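Local coordinates for hypothetical protein (Parabacteroides distasonis, PDB 4H3W) that is of unknown function but is probably secreted, and is built from two beta-barrel domains, at residues I41-D45 and G46-M50; D83-D87 and G88-L92. All coordinates share one frame; numbering follows the deposited sequence.

Interaction 1 of 2, residues I41-D45 and G46-M50; sequences IREVD and GAYVM
The beta hairpin of strands 41-44 and 47-55 closes here through a two-residue type I' turn, V44 to A47, with I41, E43, Y48 and M50 on one face and R42, V44, A47 and V49 on the other. R42 and V49 form a hydrogen-bonded pair: R42 N donates to V49 O at 2.8 Å, and V49 N returns a bond to R42 O. Nearer the turn, V44 N reaches A47 O at 2.9 Å, whereas the return bond from A47 N to V44 O, next to the turn, is longer at 3.3 Å. D45 and G46 both take positive phi, as a type I' turn demands; glycine suits the second place because a beta carbon there would run into D45 O.

On the tyrosine face, I41 splits its two branches. With CG1 beside the backbone N (chi1 -67°), CG2 falls anti to that N and approaches Y48 CD1 at 3.7 Å, while CD1, at the end of the CG1 branch, meets CG of the selenomethionine M50 at 3.6 Å. The E43 chain runs alongside Y48, pointing the same way, with its CG 3.8 Å from Y48 CE1; its methylenes suit the ring, and the carboxylate stands almost perpendicular to the ring plane. On the opposite face V44 CB comes only to 4.4 Å from V49 CG2. Strand 41-44 is the outer strand of its sheet, and M50 bonds through its backbone to L199 of the next strand, 194-200. The type I' turn is one of the classic closures of a two-residue beta hairpin, here at the edge of the sheet.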
ATOM      1  N   ILE A  41      -0.359  -4.662 -10.667  1.00 32.57           N
ATOM      2  CA  ILE A  41      -0.768  -5.693  -9.733  1.00 33.28           C
ATOM      3  C   ILE A  41      -0.900  -7.058 -10.410  1.00 33.57           C
ATOM      4  O   ILE A  41      -1.562  -7.151 -11.446  1.00 37.97           O
ATOM      5  CB  ILE A  41      -2.127  -5.370  -9.113  1.00 34.42           C
ATOM      6  CG1 ILE A  41      -2.045  -4.135  -8.196  1.00 39.01           C
ATOM      7  CG2 ILE A  41      -2.671  -6.578  -8.345  1.00 36.78           C
ATOM      8  CD1 ILE A  41      -1.641  -4.425  -6.795  1.00 38.79           C
ATOM      9  N   ARG A  42      -0.233  -8.071  -9.837  1.00 31.89           N
ATOM     10  CA  ARG A  42      -0.393  -9.485 -10.143  1.00 38.23           C
ATOM     11  C   ARG A  42      -0.793 -10.218  -8.878  1.00 40.75           C
ATOM     12  O   ARG A  42      -0.511  -9.747  -7.768  1.00 35.71           O
ATOM     13  CB  ARG A  42       0.901 -10.117 -10.660  1.00 44.82           C
ATOM     14  CG  ARG A  42       1.570  -9.397 -11.820  1.00 49.27           C
ATOM     15  CD  ARG A  42       1.296  -9.860 -13.260  1.00 63.87           C
ATOM     16  NE  ARG A  42       2.191  -9.051 -14.110  1.00 86.27           N
ATOM     17  CZ  ARG A  42       3.534  -9.137 -14.158  1.00 89.80           C
ATOM     18  NH1 ARG A  42       4.219 -10.046 -13.462  1.00 89.35           N
ATOM     19  NH2 ARG A  42       4.211  -8.310 -14.950  1.00 94.19           N
ATOM     20  N   GLU A  43      -1.472 -11.351  -9.028  1.00 38.55           N
ATOM     21  CA  GLU A  43      -1.735 -12.233  -7.888  1.00 41.03           C
ATOM     22  C   GLU A  43      -0.707 -13.331  -7.932  1.00 40.29           C
ATOM     23  O   GLU A  43      -0.679 -14.042  -8.891  1.00 38.78           O
ATOM     24  CB  GLU A  43      -3.127 -12.857  -7.948  1.00 42.45           C
ATOM     25  CG  GLU A  43      -4.291 -11.898  -7.714  1.00 51.41           C
ATOM     26  CD  GLU A  43      -5.647 -12.567  -7.961  1.00 61.33           C
ATOM     27  OE1 GLU A  43      -5.779 -13.777  -7.654  1.00 54.43           O
ATOM     28  OE2 GLU A  43      -6.578 -11.890  -8.463  1.00 62.04           O
ATOM     29  N   VAL A  44       0.148 -13.455  -6.915  1.00 37.45           N
ATOM     30  CA  VAL A  44       1.215 -14.471  -6.887  1.00 38.61           C
ATOM     31  C   VAL A  44       1.099 -15.278  -5.609  1.00 41.95           C
ATOM     32  O   VAL A  44       1.318 -14.736  -4.518  1.00 36.49           O
ATOM     33  CB  VAL A  44       2.614 -13.837  -6.957  1.00 39.39           C
ATOM     34  CG1 VAL A  44       3.700 -14.911  -6.956  1.00 42.97           C
ATOM     35  CG2 VAL A  44       2.752 -12.958  -8.193  1.00 39.18           C
ATOM     36  N   ASP A  45       0.712 -16.545  -5.714  1.00 39.61           N
ATOM     37  CA  ASP A  45       0.444 -17.374  -4.525  1.00 44.08           C
ATOM     38  C   ASP A  45      -0.674 -16.816  -3.624  1.00 47.62           C
ATOM     39  O   ASP A  45      -0.589 -16.886  -2.409  1.00 55.70           O
ATOM     40  CB  ASP A  45       1.742 -17.563  -3.708  1.00 49.11           C
ATOM     41  CG  ASP A  45       2.850 -18.250  -4.514  1.00 56.61           C
ATOM     42  OD1 ASP A  45       2.560 -19.240  -5.212  1.00 76.06           O
ATOM     43  OD2 ASP A  45       4.015 -17.816  -4.457  1.00 56.88           O
ATOM     44  N   GLY A  46      -1.707 -16.247  -4.235  1.00 46.62           N
ATOM     45  CA  GLY A  46      -2.853 -15.696  -3.532  1.00 38.86           C
ATOM     46  C   GLY A  46      -2.652 -14.291  -2.971  1.00 41.53           C
ATOM     47  O   GLY A  46      -3.574 -13.726  -2.403  1.00 47.61           O
ATOM     48  N   ALA A  47      -1.464 -13.721  -3.177  1.00 35.24           N
ATOM     49  CA  ALA A  47      -1.077 -12.446  -2.601  1.00 33.61           C
ATOM     50  C   ALA A  47      -0.918 -11.393  -3.684  1.00 32.02           C
ATOM     51  O   ALA A  47      -0.388 -11.677  -4.750  1.00 28.78           O
ATOM     52  CB  ALA A  47       0.226 -12.607  -1.819  1.00 33.84           C
ATOM     53  N   TYR A  48      -1.343 -10.173  -3.394  1.00 32.20           N
ATOM     54  CA  TYR A  48      -1.181  -9.066  -4.331  1.00 34.92           C
ATOM     55  C   TYR A  48       0.265  -8.542  -4.334  1.00 35.60           C
ATOM     56  O   TYR A  48       0.849  -8.205  -3.296  1.00 29.97           O
ATOM     57  CB  TYR A  48      -2.141  -7.932  -4.013  1.00 32.02           C
ATOM     58  CG  TYR A  48      -3.596  -8.212  -4.306  1.00 34.11           C
ATOM     59  CD1 TYR A  48      -4.025  -8.558  -5.589  1.00 39.13           C
ATOM     60  CD2 TYR A  48      -4.561  -8.095  -3.305  1.00 32.25           C
ATOM     61  CE1 TYR A  48      -5.379  -8.802  -5.852  1.00 41.57           C
ATOM     62  CE2 TYR A  48      -5.905  -8.319  -3.561  1.00 36.23           C
ATOM     63  CZ  TYR A  48      -6.317  -8.661  -4.828  1.00 40.96           C
ATOM     64  OH  TYR A  48      -7.648  -8.889  -5.055  1.00 50.77           O
ATOM     65  N   VAL A  49       0.826  -8.463  -5.525  1.00 31.09           N
ATOM     66  CA  VAL A  49       2.161  -7.970  -5.715  1.00 32.84           C
ATOM     67  C   VAL A  49       2.259  -7.071  -6.944  1.00 35.27           C
ATOM     68  O   VAL A  49       1.797  -7.466  -8.015  1.00 34.43           O
ATOM     69  CB  VAL A  49       3.095  -9.175  -5.900  1.00 35.61           C
ATOM     70  CG1 VAL A  49       4.519  -8.721  -6.167  1.00 40.37           C
ATOM     71  CG2 VAL A  49       3.035 -10.069  -4.666  1.00 36.60           C
HETATM   72  N   MSE A  50       2.857  -5.881  -6.828  1.00 29.30           N
HETATM   73  CA  MSE A  50       3.085  -5.054  -8.037  1.00 32.67           C
HETATM   74  C   MSE A  50       4.420  -5.405  -8.659  1.00 32.41           C
HETATM   75  O   MSE A  50       5.436  -5.492  -7.953  1.00 27.88           O
HETATM   76  CB  MSE A  50       3.060  -3.585  -7.686  1.00 30.30           C
HETATM   77  CG  MSE A  50       1.673  -3.173  -7.271  1.00 32.83           C
HETATM   78 SE   MSE A  50       1.666  -1.320  -6.593  0.75 31.80          SE
HETATM   79  CE  MSE A  50       2.648  -1.521  -4.921  1.00 36.28           C
TER

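Interaction 2 of 2, residues D83-D87 and G88-L92; sequences DGLFD and GDFVL
The F90 ring takes the edge of F86 over one face: F86 CD2 sits above the ring centre, 3.6 Å from its plane, while G88 O and a water lie in plane at the rim and D83 O approaches CE1 near that plane. This is a T-shaped (edge-to-face) stack, centroids 5.0 Å apart and planes at 62°, inside the loop that joins strands 71-76 and 98-100. F90 CG stands between its backbone N and carbonyl carbon (chi1 59°), a rotation that folds the ring back over the preceding residues. There F86 CB lies 3.8 Å from F90 CD1, and L85 CB comes to 4.1 Å from F90 CZ. Phenylalanines suit this place because they fill the inside of the bend without asking for polar partners; A209 of strand 208-215 touches both rings. Replacing F90 with an alanine is likely to leave the F86 edge without a ring to point at and to open a gap beside L85 CB. G88, with positive phi, lets the chain turn where a beta carbon would collide with D87 O. The D83 carboxylate has its partner outside the loop, OD2 being hydrogen-bonded to Q169. Between 83-87 and 88-92 there is no direct hydrogen bond; two waters bridge backbone carbonyls instead. One joins D87 O to D89 O, and the water at the F90 rim is hydrogen-bonded to D83 O at 2.9 Å and G88 O at 2.7 Å.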
ATOM      1  N   ASP A  83      -0.054   5.446  -7.300  1.00 28.68           N
ATOM      2  CA  ASP A  83      -0.911   6.425  -6.623  1.00 28.79           C
ATOM      3  C   ASP A  83      -2.376   5.992  -6.517  1.00 31.36           C
ATOM      4  O   ASP A  83      -3.069   6.437  -5.612  1.00 32.11           O
ATOM      5  CB  ASP A  83      -0.880   7.760  -7.361  1.00 30.45           C
ATOM      6  CG  ASP A  83       0.346   8.603  -7.030  1.00 39.36           C
ATOM      7  OD1 ASP A  83       1.053   8.343  -6.032  1.00 41.37           O
ATOM      8  OD2 ASP A  83       0.561   9.571  -7.772  1.00 42.12           O
ATOM      9  N   GLY A  84      -2.849   5.167  -7.461  1.00 32.07           N
ATOM     10  CA  GLY A  84      -4.241   4.715  -7.471  1.00 34.52           C
ATOM     11  C   GLY A  84      -4.608   3.697  -6.387  1.00 32.68           C
ATOM     12  O   GLY A  84      -5.778   3.424  -6.192  1.00 32.59           O
ATOM     13  N   LEU A  85      -3.648   3.153  -5.643  1.00 27.67           N
ATOM     14  CA  LEU A  85      -4.008   2.213  -4.587  1.00 27.82           C
ATOM     15  C   LEU A  85      -4.929   2.801  -3.499  1.00 27.43           C
ATOM     16  O   LEU A  85      -5.763   2.108  -2.940  1.00 26.04           O
ATOM     17  CB  LEU A  85      -2.773   1.687  -3.877  1.00 28.06           C
ATOM     18  CG  LEU A  85      -1.864   0.773  -4.635  1.00 31.86           C
ATOM     19  CD1 LEU A  85      -0.616   0.597  -3.798  1.00 32.35           C
ATOM     20  CD2 LEU A  85      -2.555  -0.555  -4.961  1.00 36.48           C
ATOM     21  N   PHE A  86      -4.726   4.049  -3.168  1.00 25.25           N
ATOM     22  CA  PHE A  86      -5.525   4.733  -2.187  1.00 27.47           C
ATOM     23  C   PHE A  86      -5.759   6.146  -2.705  1.00 36.74           C
ATOM     24  O   PHE A  86      -4.991   6.647  -3.541  1.00 32.89           O
ATOM     25  CB  PHE A  86      -4.858   4.808  -0.820  1.00 27.70           C
ATOM     26  CG  PHE A  86      -4.559   3.479  -0.222  1.00 27.39           C
ATOM     27  CD1 PHE A  86      -5.511   2.797   0.516  1.00 30.57           C
ATOM     28  CD2 PHE A  86      -3.334   2.889  -0.440  1.00 28.89           C
ATOM     29  CE1 PHE A  86      -5.229   1.530   1.014  1.00 31.42           C
ATOM     30  CE2 PHE A  86      -3.047   1.639   0.049  1.00 29.25           C
ATOM     31  CZ  PHE A  86      -3.998   0.960   0.774  1.00 30.04           C
ATOM     32  N   ASP A  87      -6.832   6.774  -2.227  1.00 29.66           N
ATOM     33  CA  ASP A  87      -7.040   8.193  -2.444  1.00 35.94           C
ATOM     34  C   ASP A  87      -6.208   8.977  -1.477  1.00 33.11           C
ATOM     35  O   ASP A  87      -6.141   8.620  -0.311  1.00 34.61           O
ATOM     36  CB  ASP A  87      -8.498   8.567  -2.231  1.00 44.62           C
ATOM     37  CG  ASP A  87      -9.388   8.102  -3.359  1.00 46.03           C
ATOM     38  OD1 ASP A  87      -8.900   7.940  -4.498  1.00 71.50           O
ATOM     39  OD2 ASP A  87     -10.591   7.901  -3.106  1.00 58.50           O
ATOM     40  N   GLY A  88      -5.596  10.056  -1.947  1.00 30.90           N
ATOM     41  CA  GLY A  88      -4.823  10.918  -1.078  1.00 36.17           C
ATOM     42  C   GLY A  88      -3.462  10.311  -0.725  1.00 32.82           C
ATOM     43  O   GLY A  88      -3.056   9.288  -1.266  1.00 36.79           O
ATOM     44  N   ASP A  89      -2.787  10.937   0.217  1.00 38.36           N
ATOM     45  CA  ASP A  89      -1.443  10.552   0.562  1.00 39.47           C
ATOM     46  C   ASP A  89      -1.470   9.255   1.348  1.00 31.52           C
ATOM     47  O   ASP A  89      -2.360   9.029   2.176  1.00 30.41           O
ATOM     48  CB  ASP A  89      -0.785  11.622   1.417  1.00 39.39           C
ATOM     49  CG  ASP A  89      -0.543  12.912   0.666  1.00 49.72           C
ATOM     50  OD1 ASP A  89      -0.396  12.917  -0.584  1.00 42.48           O
ATOM     51  OD2 ASP A  89      -0.474  13.939   1.369  1.00 48.15           O
ATOM     52  N   PHE A  90      -0.495   8.403   1.074  1.00 29.66           N
ATOM     53  CA  PHE A  90      -0.264   7.230   1.892  1.00 24.91           C
ATOM     54  C   PHE A  90       1.246   6.974   1.963  1.00 24.68           C
ATOM     55  O   PHE A  90       1.998   7.507   1.175  1.00 23.87           O
ATOM     56  CB  PHE A  90      -1.063   6.022   1.389  1.00 22.72           C
ATOM     57  CG  PHE A  90      -0.772   5.590  -0.020  1.00 23.03           C
ATOM     58  CD1 PHE A  90      -1.371   6.235  -1.093  1.00 26.02           C
ATOM     59  CD2 PHE A  90       0.044   4.500  -0.280  1.00 22.07           C
ATOM     60  CE1 PHE A  90      -1.151   5.807  -2.404  1.00 24.99           C
ATOM     61  CE2 PHE A  90       0.262   4.068  -1.583  1.00 24.75           C
ATOM     62  CZ  PHE A  90      -0.333   4.721  -2.638  1.00 26.55           C
ATOM     63  N   VAL A  91       1.641   6.180   2.948  1.00 25.57           N
ATOM     64  CA  VAL A  91       2.996   5.780   3.166  1.00 23.13           C
ATOM     65  C   VAL A  91       3.069   4.291   2.852  1.00 22.84           C
ATOM     66  O   VAL A  91       2.596   3.457   3.632  1.00 22.41           O
ATOM     67  CB  VAL A  91       3.440   6.032   4.606  1.00 21.01           C
ATOM     68  CG1 VAL A  91       4.884   5.566   4.804  1.00 23.23           C
ATOM     69  CG2 VAL A  91       3.329   7.521   4.958  1.00 23.30           C
ATOM     70  N   LEU A  92       3.712   3.985   1.741  1.00 21.70           N
ATOM     71  CA  LEU A  92       3.772   2.629   1.202  1.00 23.99           C
ATOM     72  C   LEU A  92       4.982   1.856   1.736  1.00 22.19           C
ATOM     73  O   LEU A  92       5.896   1.562   1.000  1.00 22.07           O
ATOM     74  CB  LEU A  92       3.777   2.704  -0.316  1.00 23.19           C
ATOM     75  CG  LEU A  92       3.735   1.355  -1.045  1.00 23.07           C
ATOM     76  CD1 LEU A  92       2.456   0.652  -0.683  1.00 23.82           C
ATOM     77  CD2 LEU A  92       3.875   1.528  -2.556  1.00 26.34           C
TER
HETATM   78  O   HOH W   1      -2.642   8.718  -3.830  1.00 34.86           O
HETATM   79  O   HOH W   2      -4.640   7.318   1.904  1.00 26.49           O

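Interaction 1 closes before interaction 2 opens along the chain, and they lie about 18 Å apart, centre to centre. The first is a hairpin at the border of a five-stranded antiparallel sheet; the second is a loop between strand 71-76, which belongs to another sheet, and strand 98-100, which returns to the sheet of the hairpin. They meet through M50, whose CE touches L92 CD2 and L85 CD1, both at 4.0 Å. One apolar selenomethionine side chain thus ties strand 47-55 to both arms of the loop. Through A209 the loop also reaches strand 208-215 of a further sheet, placing the pair of contacts near the middle of the elongated chain, where elements of different sheets come together.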